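Local coordinates for probable acetyltransferase (Bacillus subtilis, PDB 1NSL), which is a putative ribosomal N-acetyltransferase of the GNAT family that may acetylate the N-terminal amino groups of ribosomal proteins, at residues A25-Q30 with G77-M82; L73-S78 with K103-K108; A95-W100 with R116-Y121; K141-P146 with F151-K156. All blocks are in the same frame, centred on the assembly; numbering follows the deposited sequence.

Interaction 1 (A25-Q30 with G77-M82)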
loop_
_atom_site.group_PDB
_atom_site.type_symbol
_atom_site.label_atom_id
_atom_site.label_comp_id
_atom_site.label_asym_id
_atom_site.label_seq_id
_atom_site.Cartn_x
_atom_site.Cartn_y
_atom_site.Cartn_z
ATOM N N ALA C 25 2.422 22.722 14.814
ATOM C CA ALA C 25 3.628 23.225 14.192
ATOM C C ALA C 25 4.091 24.538 14.833
ATOM O O ALA C 25 5.273 24.769 15.050
ATOM C CB ALA C 25 3.402 23.411 12.679
ATOM N N GLU C 26 3.158 25.407 15.153
ATOM C CA GLU C 26 3.550 26.682 15.730
ATOM C C GLU C 26 4.129 26.447 17.118
ATOM O O GLU C 26 5.172 26.991 17.486
ATOM C CB GLU C 26 2.349 27.606 15.765
ATOM C CG GLU C 26 2.498 28.910 16.516
ATOM C CD GLU C 26 1.220 29.713 16.372
ATOM O OE1 GLU C 26 0.183 29.088 16.008
ATOM O OE2 GLU C 26 1.245 30.952 16.571
ATOM N N LEU C 27 3.467 25.589 17.871
ATOM C CA LEU C 27 3.962 25.242 19.194
ATOM C C LEU C 27 5.352 24.615 19.060
ATOM O O LEU C 27 6.183 24.681 19.952
ATOM C CB LEU C 27 3.025 24.229 19.815
ATOM C CG LEU C 27 2.367 24.397 21.158
ATOM C CD1 LEU C 27 2.046 25.796 21.472
ATOM C CD2 LEU C 27 1.081 23.648 20.986
ATOM N N ILE C 28 5.633 24.015 17.924
ATOM C CA ILE C 28 6.904 23.358 17.861
ATOM C C ILE C 28 8.013 24.312 17.492
ATOM O O ILE C 28 9.143 24.118 17.915
ATOM C CB ILE C 28 6.874 22.164 16.930
ATOM C CG1 ILE C 28 6.261 20.971 17.670
ATOM C CG2 ILE C 28 8.259 21.810 16.497
ATOM C CD1 ILE C 28 6.035 19.775 16.812
ATOM N N ILE C 29 7.692 25.353 16.731
ATOM C CA ILE C 29 8.723 26.267 16.275
ATOM C C ILE C 29 8.998 27.132 17.448
ATOM O O ILE C 29 10.091 27.691 17.614
ATOM C CB ILE C 29 8.202 27.164 15.116
ATOM C CG1 ILE C 29 7.636 26.317 13.985
ATOM C CG2 ILE C 29 9.309 28.014 14.559
ATOM C CD1 ILE C 29 6.674 27.049 13.063
ATOM N N GLN C 30 7.960 27.270 18.253
ATOM C CA GLN C 30 8.002 28.178 19.380
ATOM C C GLN C 30 8.976 27.632 20.397
ATOM O O GLN C 30 9.768 28.353 20.967
ATOM C CB GLN C 30 6.622 28.305 19.971
ATOM C CG GLN C 30 6.235 29.688 20.264
ATOM C CD GLN C 30 4.809 29.953 19.897
ATOM O OE1 GLN C 30 3.880 29.577 20.629
ATOM N NE2 GLN C 30 4.617 30.606 18.754
ATOM N N GLY C 77 -8.764 23.227 26.998
ATOM C CA GLY C 77 -9.273 23.245 25.655
ATOM C C GLY C 77 -8.224 23.243 24.572
ATOM O O GLY C 77 -8.517 22.740 23.477
ATOM N N SER C 78 -7.019 23.768 24.815
ATOM C CA SER C 78 -6.063 23.783 23.702
ATOM C C SER C 78 -4.652 23.224 23.876
ATOM O O SER C 78 -4.061 23.341 24.934
ATOM C CB SER C 78 -5.996 25.170 23.113
ATOM O OG SER C 78 -5.552 26.069 24.092
ATOM N N LEU C 79 -4.120 22.647 22.794
ATOM C CA LEU C 79 -2.797 22.016 22.760
ATOM C C LEU C 79 -1.725 22.742 23.497
ATOM O O LEU C 79 -1.410 23.864 23.166
ATOM C CB LEU C 79 -2.290 21.952 21.352
ATOM C CG LEU C 79 -2.465 20.691 20.558
ATOM C CD1 LEU C 79 -1.460 20.722 19.362
ATOM C CD2 LEU C 79 -2.258 19.465 21.435
ATOM N N CYS C 80 -1.101 22.082 24.449
ATOM C CA CYS C 80 -0.037 22.726 25.154
ATOM C C CYS C 80 1.098 21.780 25.131
ATOM O O CYS C 80 2.166 22.068 25.676
ATOM C CB CYS C 80 -0.437 22.988 26.593
ATOM S SG CYS C 80 -0.823 21.455 27.460
ATOM N N GLY C 81 0.867 20.634 24.510
ATOM C CA GLY C 81 1.910 19.610 24.396
ATOM C C GLY C 81 1.412 18.268 23.877
ATOM O O GLY C 81 0.320 18.202 23.305
HETATM N N MSE C 82 2.209 17.218 24.094
HETATM C CA MSE C 82 1.940 15.856 23.601
HETATM C C MSE C 82 2.412 14.831 24.622
HETATM O O MSE C 82 3.423 15.046 25.307
HETATM C CB MSE C 82 2.736 15.567 22.299
HETATM C CG MSE C 82 2.573 16.539 21.205
HETATM SE SE MSE C 82 2.867 15.672 19.510
HETATM C CE MSE C 82 4.497 14.859 19.749
#

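Interaction 2 (L73-S78 with K103-K108)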
loop_
_atom_site.group_PDB
_atom_site.type_symbol
_atom_site.label_atom_id
_atom_site.label_comp_id
_atom_site.label_asym_id
_atom_site.label_seq_id
_atom_site.Cartn_x
_atom_site.Cartn_y
_atom_site.Cartn_z
ATOM N N LEU C 73 -1.827 17.032 24.530
ATOM C CA LEU C 73 -2.167 17.539 25.856
ATOM C C LEU C 73 -2.919 18.859 25.669
ATOM O O LEU C 73 -2.495 19.769 24.953
ATOM C CB LEU C 73 -0.926 17.683 26.758
ATOM C CG LEU C 73 -0.433 16.270 27.139
ATOM C CD1 LEU C 73 0.975 16.159 27.628
ATOM C CD2 LEU C 73 -1.400 15.610 28.094
ATOM N N LEU C 74 -4.084 18.946 26.295
ATOM C CA LEU C 74 -4.906 20.130 26.167
ATOM C C LEU C 74 -5.114 20.628 27.551
ATOM O O LEU C 74 -5.543 19.870 28.402
ATOM C CB LEU C 74 -6.300 19.786 25.644
ATOM C CG LEU C 74 -6.570 18.893 24.453
ATOM C CD1 LEU C 74 -8.087 18.701 24.226
ATOM C CD2 LEU C 74 -5.914 19.449 23.230
ATOM N N TYR C 75 -4.828 21.901 27.774
ATOM C CA TYR C 75 -5.128 22.570 29.027
ATOM C C TYR C 75 -6.322 23.464 28.730
ATOM O O TYR C 75 -6.279 24.341 27.873
ATOM C CB TYR C 75 -3.938 23.399 29.549
ATOM C CG TYR C 75 -4.300 24.275 30.747
ATOM C CD1 TYR C 75 -4.965 25.493 30.575
ATOM C CD2 TYR C 75 -3.993 23.892 32.020
ATOM C CE1 TYR C 75 -5.314 26.288 31.648
ATOM C CE2 TYR C 75 -4.340 24.691 33.119
ATOM C CZ TYR C 75 -5.005 25.880 32.933
ATOM O OH TYR C 75 -5.359 26.645 34.059
ATOM N N ASP C 76 -7.411 23.228 29.429
ATOM C CA ASP C 76 -8.596 24.048 29.233
ATOM C C ASP C 76 -9.046 24.222 27.825
ATOM O O ASP C 76 -9.653 25.223 27.490
ATOM C CB ASP C 76 -8.428 25.409 29.875
ATOM C CG ASP C 76 -8.832 25.388 31.312
ATOM O OD1 ASP C 76 -9.933 24.872 31.590
ATOM O OD2 ASP C 76 -8.115 25.812 32.226
ATOM N N GLY C 77 -8.764 23.227 26.998
ATOM C CA GLY C 77 -9.273 23.245 25.655
ATOM C C GLY C 77 -8.224 23.243 24.572
ATOM O O GLY C 77 -8.517 22.740 23.477
ATOM N N SER C 78 -7.019 23.768 24.815
ATOM C CA SER C 78 -6.063 23.783 23.702
ATOM C C SER C 78 -4.652 23.224 23.876
ATOM O O SER C 78 -4.061 23.341 24.934
ATOM C CB SER C 78 -5.996 25.170 23.113
ATOM O OG SER C 78 -5.552 26.069 24.092
ATOM N N LYS C 103 6.502 26.023 27.039
ATOM C CA LYS C 103 7.025 26.572 28.261
ATOM C C LYS C 103 5.957 27.213 29.129
ATOM O O LYS C 103 5.886 26.994 30.334
ATOM C CB LYS C 103 8.148 27.533 27.952
ATOM C CG LYS C 103 9.485 27.079 28.459
ATOM C CD LYS C 103 10.189 28.299 29.062
ATOM C CE LYS C 103 11.452 27.975 29.831
ATOM N NZ LYS C 103 12.082 29.286 30.158
ATOM N N GLU C 104 5.107 27.983 28.491
ATOM C CA GLU C 104 4.086 28.743 29.166
ATOM C C GLU C 104 3.198 27.894 29.998
ATOM O O GLU C 104 2.347 28.409 30.691
ATOM C CB GLU C 104 3.222 29.326 28.090
ATOM C CG GLU C 104 4.033 29.386 26.820
ATOM C CD GLU C 104 3.193 29.406 25.581
ATOM O OE1 GLU C 104 2.642 28.350 25.180
ATOM O OE2 GLU C 104 3.107 30.510 25.018
ATOM N N PHE C 105 3.369 26.589 29.905
ATOM C CA PHE C 105 2.483 25.685 30.587
ATOM C C PHE C 105 3.306 24.909 31.541
ATOM O O PHE C 105 2.853 23.975 32.126
ATOM C CB PHE C 105 1.836 24.777 29.554
ATOM C CG PHE C 105 0.741 25.445 28.805
ATOM C CD1 PHE C 105 0.977 26.075 27.603
ATOM C CD2 PHE C 105 -0.526 25.497 29.328
ATOM C CE1 PHE C 105 -0.045 26.705 26.918
ATOM C CE2 PHE C 105 -1.547 26.150 28.649
ATOM C CZ PHE C 105 -1.298 26.762 27.453
ATOM N N GLU C 106 4.548 25.284 31.715
ATOM C CA GLU C 106 5.361 24.554 32.658
ATOM C C GLU C 106 4.961 24.721 34.130
ATOM O O GLU C 106 4.617 25.806 34.568
ATOM C CB GLU C 106 6.783 25.032 32.536
ATOM C CG GLU C 106 7.695 24.019 31.957
ATOM C CD GLU C 106 9.084 24.542 31.899
ATOM O OE1 GLU C 106 9.337 25.573 32.554
ATOM O OE2 GLU C 106 9.908 23.926 31.182
ATOM N N GLY C 107 5.052 23.661 34.903
ATOM C CA GLY C 107 4.865 23.847 36.342
ATOM C C GLY C 107 3.468 23.799 36.931
ATOM O O GLY C 107 3.209 24.260 38.052
ATOM N N LYS C 108 2.549 23.255 36.155
ATOM C CA LYS C 108 1.217 23.167 36.641
ATOM C C LYS C 108 0.921 21.730 36.830
ATOM O O LYS C 108 -0.198 21.373 37.068
ATOM C CB LYS C 108 0.292 23.759 35.634
ATOM C CG LYS C 108 0.746 25.084 35.111
ATOM C CD LYS C 108 -0.342 25.636 34.196
ATOM C CE LYS C 108 -0.389 27.164 34.278
ATOM N NZ LYS C 108 -1.026 27.762 33.057
#

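Interaction 3 (A95-W100 with R116-Y121)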
loop_
_atom_site.group_PDB
_atom_site.type_symbol
_atom_site.label_atom_id
_atom_site.label_comp_id
_atom_site.label_asym_id
_atom_site.label_seq_id
_atom_site.Cartn_x
_atom_site.Cartn_y
_atom_site.Cartn_z
ATOM N N ALA C 95 6.676 -1.021 27.776
ATOM C CA ALA C 95 6.561 0.074 26.799
ATOM C C ALA C 95 7.274 1.299 27.357
ATOM O O ALA C 95 7.640 1.281 28.515
ATOM C CB ALA C 95 5.096 0.372 26.573
ATOM N N GLU C 96 7.489 2.347 26.585
ATOM C CA GLU C 96 7.968 3.600 27.181
ATOM C C GLU C 96 7.044 4.836 27.064
ATOM O O GLU C 96 6.162 4.877 26.196
ATOM C CB GLU C 96 9.284 3.941 26.610
ATOM C CG GLU C 96 10.078 2.686 26.423
ATOM C CD GLU C 96 11.357 2.974 25.711
ATOM O OE1 GLU C 96 11.679 4.183 25.583
ATOM O OE2 GLU C 96 12.010 2.005 25.287
ATOM N N ILE C 97 7.214 5.815 27.968
ATOM C CA ILE C 97 6.451 7.070 27.912
ATOM C C ILE C 97 7.287 8.316 27.576
ATOM O O ILE C 97 8.414 8.446 27.994
ATOM C CB ILE C 97 5.641 7.250 29.194
ATOM C CG1 ILE C 97 4.489 6.226 29.190
ATOM C CG2 ILE C 97 5.107 8.711 29.385
ATOM C CD1 ILE C 97 3.668 6.248 30.442
ATOM N N GLY C 98 6.739 9.200 26.751
ATOM C CA GLY C 98 7.423 10.443 26.414
ATOM C C GLY C 98 6.394 11.535 26.507
ATOM O O GLY C 98 5.218 11.249 26.619
ATOM N N TYR C 99 6.811 12.781 26.477
ATOM C CA TYR C 99 5.876 13.858 26.649
ATOM C C TYR C 99 6.690 15.092 26.523
ATOM O O TYR C 99 7.849 15.035 26.767
ATOM C CB TYR C 99 5.320 13.798 28.068
ATOM C CG TYR C 99 6.377 13.520 29.132
ATOM C CD1 TYR C 99 7.360 14.446 29.418
ATOM C CD2 TYR C 99 6.384 12.328 29.838
ATOM C CE1 TYR C 99 8.304 14.199 30.334
ATOM C CE2 TYR C 99 7.340 12.070 30.794
ATOM C CZ TYR C 99 8.308 13.013 31.028
ATOM O OH TYR C 99 9.297 12.816 31.961
ATOM N N TRP C 100 6.108 16.198 26.100
ATOM C CA TRP C 100 6.798 17.481 26.113
ATOM C C TRP C 100 5.749 18.500 26.301
ATOM O O TRP C 100 4.573 18.230 26.006
ATOM C CB TRP C 100 7.520 17.793 24.830
ATOM C CG TRP C 100 6.732 17.808 23.573
ATOM C CD1 TRP C 100 6.592 16.775 22.717
ATOM C CD2 TRP C 100 6.090 18.922 22.956
ATOM N NE1 TRP C 100 5.866 17.154 21.627
ATOM C CE2 TRP C 100 5.549 18.476 21.745
ATOM C CE3 TRP C 100 5.905 20.262 23.308
ATOM C CZ2 TRP C 100 4.824 19.303 20.891
ATOM C CZ3 TRP C 100 5.191 21.092 22.450
ATOM C CH2 TRP C 100 4.664 20.607 21.256
ATOM N N ARG C 116 -0.032 9.675 34.855
ATOM C CA ARG C 116 -0.824 8.758 35.661
ATOM C C ARG C 116 -2.025 8.184 34.861
ATOM O O ARG C 116 -2.260 6.953 34.866
ATOM C CB ARG C 116 -1.254 9.370 36.995
ATOM C CG ARG C 116 -0.089 9.870 37.865
ATOM C CD ARG C 116 -0.484 10.642 39.202
ATOM N NE ARG C 116 0.495 10.343 40.243
ATOM C CZ ARG C 116 1.098 11.264 41.001
ATOM N NH1 ARG C 116 0.816 12.543 40.811
ATOM N NH2 ARG C 116 1.981 10.921 41.939
ATOM N N LYS C 117 -2.810 9.007 34.184
ATOM C CA LYS C 117 -3.853 8.366 33.417
ATOM C C LYS C 117 -3.239 7.320 32.478
ATOM O O LYS C 117 -3.771 6.197 32.374
ATOM C CB LYS C 117 -4.695 9.335 32.604
ATOM C CG LYS C 117 -5.787 10.049 33.374
ATOM C CD LYS C 117 -6.803 9.138 34.094
ATOM C CE LYS C 117 -7.596 10.013 35.072
ATOM N NZ LYS C 117 -7.995 9.435 36.385
ATOM N N LEU C 118 -2.122 7.687 31.819
ATOM C CA LEU C 118 -1.487 6.844 30.801
ATOM C C LEU C 118 -1.022 5.530 31.369
ATOM O O LEU C 118 -1.144 4.489 30.755
ATOM C CB LEU C 118 -0.312 7.561 30.179
ATOM C CG LEU C 118 0.298 6.902 28.939
ATOM C CD1 LEU C 118 -0.781 6.248 28.127
ATOM C CD2 LEU C 118 1.082 7.918 28.007
ATOM N N ILE C 119 -0.494 5.601 32.577
ATOM C CA ILE C 119 0.038 4.454 33.217
ATOM C C ILE C 119 -1.135 3.564 33.528
ATOM O O ILE C 119 -1.204 2.408 33.054
ATOM C CB ILE C 119 0.791 4.904 34.442
ATOM C CG1 ILE C 119 2.040 5.606 33.915
ATOM C CG2 ILE C 119 1.094 3.697 35.402
ATOM C CD1 ILE C 119 2.859 6.274 34.936
ATOM N N THR C 120 -2.095 4.111 34.267
ATOM C CA THR C 120 -3.261 3.326 34.593
ATOM C C THR C 120 -3.653 2.438 33.385
ATOM O O THR C 120 -3.773 1.230 33.492
ATOM C CB THR C 120 -4.450 4.250 34.998
ATOM O OG1 THR C 120 -4.194 4.915 36.254
ATOM C CG2 THR C 120 -5.728 3.399 35.254
ATOM N N TYR C 121 -3.816 3.071 32.245
ATOM C CA TYR C 121 -4.183 2.421 31.029
ATOM C C TYR C 121 -3.154 1.395 30.681
ATOM O O TYR C 121 -3.473 0.298 30.252
ATOM C CB TYR C 121 -4.244 3.445 29.909
ATOM C CG TYR C 121 -4.377 2.839 28.546
ATOM C CD1 TYR C 121 -5.604 2.356 28.093
ATOM C CD2 TYR C 121 -3.276 2.763 27.686
ATOM C CE1 TYR C 121 -5.734 1.810 26.826
ATOM C CE2 TYR C 121 -3.400 2.201 26.413
ATOM C CZ TYR C 121 -4.631 1.726 25.987
ATOM O OH TYR C 121 -4.759 1.173 24.715
#

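Interaction 4 (K141-P146 with F151-K156)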
loop_
_atom_site.group_PDB
_atom_site.type_symbol
_atom_site.label_atom_id
_atom_site.label_comp_id
_atom_site.label_asym_id
_atom_site.label_seq_id
_atom_site.Cartn_x
_atom_site.Cartn_y
_atom_site.Cartn_z
ATOM N N LYS C 141 13.599 19.187 34.936
ATOM C CA LYS C 141 12.137 19.218 34.861
ATOM C C LYS C 141 11.529 17.924 34.350
ATOM O O LYS C 141 10.428 17.552 34.790
ATOM C CB LYS C 141 11.598 20.393 34.059
ATOM C CG LYS C 141 12.142 21.710 34.490
ATOM C CD LYS C 141 10.977 22.653 34.868
ATOM C CE LYS C 141 11.433 24.111 35.035
ATOM N NZ LYS C 141 11.500 24.461 36.513
ATOM N N SER C 142 12.216 17.255 33.425
ATOM C CA SER C 142 11.675 15.998 32.944
ATOM C C SER C 142 11.857 14.851 33.912
ATOM O O SER C 142 10.919 14.091 34.217
ATOM C CB SER C 142 12.294 15.561 31.638
ATOM O OG SER C 142 11.692 14.305 31.336
ATOM N N ARG C 143 13.097 14.671 34.304
ATOM C CA ARG C 143 13.458 13.716 35.323
ATOM C C ARG C 143 12.451 13.734 36.499
ATOM O O ARG C 143 12.066 12.678 37.060
ATOM C CB ARG C 143 14.815 14.137 35.859
ATOM C CG ARG C 143 15.963 13.770 34.986
ATOM C CD ARG C 143 16.560 12.475 35.379
ATOM N NE ARG C 143 17.931 12.709 35.743
ATOM C CZ ARG C 143 18.558 12.028 36.655
ATOM N NH1 ARG C 143 17.916 11.063 37.292
ATOM N NH2 ARG C 143 19.819 12.278 36.922
ATOM N N ALA C 144 12.012 14.936 36.855
ATOM C CA ALA C 144 11.112 15.043 37.972
ATOM C C ALA C 144 9.854 14.257 37.737
ATOM O O ALA C 144 9.166 13.872 38.678
ATOM C CB ALA C 144 10.752 16.458 38.264
ATOM N N VAL C 145 9.517 13.988 36.507
ATOM C CA VAL C 145 8.233 13.360 36.408
ATOM C C VAL C 145 8.167 11.922 36.932
ATOM O O VAL C 145 7.339 11.596 37.762
ATOM C CB VAL C 145 7.595 13.536 35.049
ATOM C CG1 VAL C 145 6.450 12.509 34.860
ATOM C CG2 VAL C 145 7.072 14.960 34.997
ATOM N N PRO C 146 9.077 11.095 36.479
ATOM C CA PRO C 146 9.143 9.712 36.940
ATOM C C PRO C 146 9.316 9.629 38.475
ATOM O O PRO C 146 8.633 8.885 39.152
ATOM C CB PRO C 146 10.424 9.200 36.279
ATOM C CG PRO C 146 10.630 10.100 35.158
ATOM C CD PRO C 146 10.135 11.457 35.528
ATOM N N PHE C 151 8.771 5.841 39.924
ATOM C CA PHE C 151 9.573 4.913 39.109
ATOM C C PHE C 151 10.934 4.745 39.827
ATOM O O PHE C 151 11.239 5.479 40.757
ATOM C CB PHE C 151 9.877 5.541 37.718
ATOM C CG PHE C 151 8.696 5.587 36.737
ATOM C CD1 PHE C 151 7.454 6.068 37.110
ATOM C CD2 PHE C 151 8.848 5.133 35.472
ATOM C CE1 PHE C 151 6.388 6.078 36.225
ATOM C CE2 PHE C 151 7.783 5.172 34.553
ATOM C CZ PHE C 151 6.563 5.665 34.929
ATOM N N LEU C 152 11.769 3.815 39.396
ATOM C CA LEU C 152 13.100 3.690 39.954
ATOM C C LEU C 152 14.085 3.876 38.800
ATOM O O LEU C 152 13.847 3.404 37.692
ATOM C CB LEU C 152 13.293 2.319 40.586
ATOM C CG LEU C 152 12.438 1.829 41.804
ATOM C CD1 LEU C 152 12.658 0.328 42.216
ATOM C CD2 LEU C 152 12.587 2.695 43.084
ATOM N N GLU C 153 15.179 4.585 39.046
ATOM C CA GLU C 153 16.263 4.797 38.081
ATOM C C GLU C 153 16.909 3.476 37.848
ATOM O O GLU C 153 17.307 2.798 38.771
ATOM C CB GLU C 153 17.323 5.694 38.700
ATOM C CG GLU C 153 18.371 6.161 37.731
ATOM C CD GLU C 153 19.139 7.352 38.262
ATOM O OE1 GLU C 153 20.255 7.637 37.734
ATOM O OE2 GLU C 153 18.618 8.000 39.209
ATOM N N GLU C 154 17.090 3.136 36.602
ATOM C CA GLU C 154 17.425 1.758 36.252
ATOM C C GLU C 154 18.797 1.616 35.651
ATOM O O GLU C 154 19.379 0.516 35.727
ATOM C CB GLU C 154 16.460 1.314 35.147
ATOM C CG GLU C 154 15.325 0.397 35.545
ATOM C CD GLU C 154 14.793 -0.291 34.302
ATOM O OE1 GLU C 154 14.964 0.314 33.202
ATOM O OE2 GLU C 154 14.272 -1.438 34.421
ATOM N N GLY C 155 19.235 2.712 34.989
ATOM C CA GLY C 155 20.516 2.821 34.301
ATOM C C GLY C 155 20.784 4.061 33.419
ATOM O O GLY C 155 20.058 5.065 33.408
ATOM N N LYS C 156 21.863 4.036 32.666
ATOM C CA LYS C 156 22.069 5.182 31.814
ATOM C C LYS C 156 22.367 4.770 30.423
ATOM O O LYS C 156 22.812 3.657 30.195
ATOM C CB LYS C 156 23.194 6.036 32.324
ATOM C CG LYS C 156 22.706 7.019 33.355
ATOM C CD LYS C 156 23.834 7.715 34.091
ATOM C CE LYS C 156 23.273 8.455 35.296
ATOM N NZ LYS C 156 24.276 9.301 36.069
#

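Interaction 1 (A25-Q30 with G77-M82)
Leu27, on helix 21-30, carries the helix side of this contact almost alone. It directs one methyl branch, CD2, at the backbone and first side-chain carbon of Leu79. The nearest approach is Leu27 CD2 to Leu79 O at 3.3 Å. The same Leu27 CD2 lies 3.8 Å from Leu79 CB, the apolar part of the contact. Leu27 CD2 is 4.4 Å from Cys80 N, so the methyl faces the Leu79-Cys80 peptide as well. The two leucine side chains slant across each other, and CD1 of Leu27 stays farther from the strand. No hydrogen bond joins the segments.

On the strand, Leu79 starts its side chain toward the helix and also packs on Leu74. Cys80 points away from the helix, against Leu73 and Phe105. Cys80 and Gly81 together face Leu73, which makes a classic beta bulge in the pairing with strand 69-75. The bulge falls where the strand passes Leu27.

On the helix, Ile28 is the next residue to turn inward. It rests on Trp100, Tyr51 and Ser46 rather than on residues 77-82. The helix backbone is held by its own bonds, such as Gln30 N to Glu26 O at 2.9 Å.

Only hydrocarbon comes from the helix side. It meets a strand that offers Leu79 CB and a peptide carbonyl, with no hydrogen bond between them. The contact therefore probably depends on shape and on covering the CD2 branch, and has little directional force.

Interaction 2 (L73-S78 with K103-K108)
Tyr75, which meets both Phe105 and Lys108 across the contact, has its own backbone tied at the turn. Tyr75 O accepts from Ser78 N at 3.2 Å, and Tyr75 N gives back to Ser78 O at 3.3 Å. This pair of bonds closes a type I' turn over Asp76 and Gly77.

The tyrosine ring leaves the strand with CG anti to the backbone N (chi1 171°), which carries it toward the 103-108 loop. There Phe105 comes against the root of the side chain. Phe105 CE2 lies 3.8 Å from Tyr75 CB and 3.9 Å from Tyr75 CG. Tyr75 CD1 sits at the edge of the phenylalanine ring, in its plane. The two rings are inclined by 55°, so they form an oblique aromatic pair.

Lys108 reaches the same tyrosine with its charged end. Lys108 NZ is 4.7 Å from the Tyr75 ring centroid and 20° off the ring normal, a cation-pi contact over the face. The aliphatic part follows, with Lys108 CD 4.2 Å from Tyr75 CE2. The pi electrons probably offer the ammonium some stabilisation in this surface position.

Around the contact, His10 lies nearly parallel to the tyrosine ring and bonds to Asp76 OD1. Tyr75 also packs on Ile110.

The type I' turn is the two-residue loop of a beta hairpin made by strands 69-75 and 78-89. The loop it meets runs from strand 94-101 to helix 110-124, the place where GNAT enzymes usually carry their pyrophosphate-binding loop for acetyl-CoA.

Interaction 3 (A95-W100 with R116-Y121)
Ile97 and Leu118 point at each other tip to tip, strand against helix. The meeting atoms are Ile97 CD1 and Leu118 CG, 3.7 Å apart. Leu118 CD2 lies beside the end of the isoleucine, 3.9 Å from Ile97 CD1 and 4.0 Å from Ile97 CG1. The leucine is brought there because its CG stands anti to the backbone N (chi1 -170°).

Ile119 is turned differently. Its side chain crosses that of Ile97 at about a right angle, and Ile119 CG1 touches Ile97 CD1 at 3.9 Å. One methyl group of the strand is therefore met by two neighbouring helix residues. This is the first half of a beta-alpha-beta unit of the GNAT core, in which helix 110-124 connects the parallel, adjacent strands 94-101 and 130-136.

All three side chains are buried. Leu118 packs on Ile83 too, and Met2 of a second subunit also packs on Leu118. Ile97 leans on Cys115 of the same helix as well. Its CG1 is anti to the carbonyl carbon (chi1 -71°), which sends Ile97 CD1 out toward Leu118 and Ile119.

Interaction 4 (K141-P146 with F151-K156)
Phe151 N donates to Pro146 O at 3.1 Å and 163°, a fairly straight bond that spans the end of helix 140-149 as the chain turns into strand 152-163. The donor sits above the carbonyl plane. This helix-to-strand connection belongs to the C-terminal half of the GNAT fold. The strand is at one edge of the sheet within its own chain, and Glu154 and Lys156 make backbone hydrogen bonds to a third subunit.

Pro146 and Phe151 also pack through their side chains. Pro146 CB is 4.0 Å from Phe151 CB and equally far from Phe151 CG. With CG anti to the carbonyl carbon (chi1 -74°), the ring swings back beside the proline, and Phe151 CD1 lies 3.7 Å from Pro146 O. Beyond the proline the ring enters the core, where it packs on Val131, Ile133, Leu175 and Ile119. An alanine here keeps the CB beside Pro146 but removes the ring, and is likely to open a gap between Ile119 and the sheet residues Val131, Ile133 and Leu175.

A charged pair lies nearer the surface. Arg143 bends at chi2 and chi3 to bring its guanidinium toward the strand, while Glu153 stretches out to meet it. The salt bridge is long and probably weak. The arginine's stronger partner is Tyr173, whose OH is hydrogen-bonded to Arg143 NH1. On the helix, Ser142 OG bonds to Tyr99 OH.

Glu153 OE2 approaches the edge of the guanidinium, near its plane, at 3.7 Å from Arg143 NH1, with the carboxylate turned 86° against it.

All four contacts attach helices or loops to one mixed sheet. Interactions 1 and 2 are neighbours, with centres about 9 Å apart. They share Gly77 and Ser78 and meet through the paired strands 69-75 and 78-89. Interaction 3 lies about 19 Å from interaction 1 (centre to centre), linked by the pairing of strands 78-89 and 94-101. Along the chain it alternates with interaction 2, and the 103-108 loop leads on toward its helix. Interaction 4 follows last. Its centre is about 13 Å from that of interaction 3 and about 24 Å from that of interaction 1, on the opposite side of the chain's centre. The set thus runs from the N-terminal helix to the strand that pairs with another subunit of the hexamer.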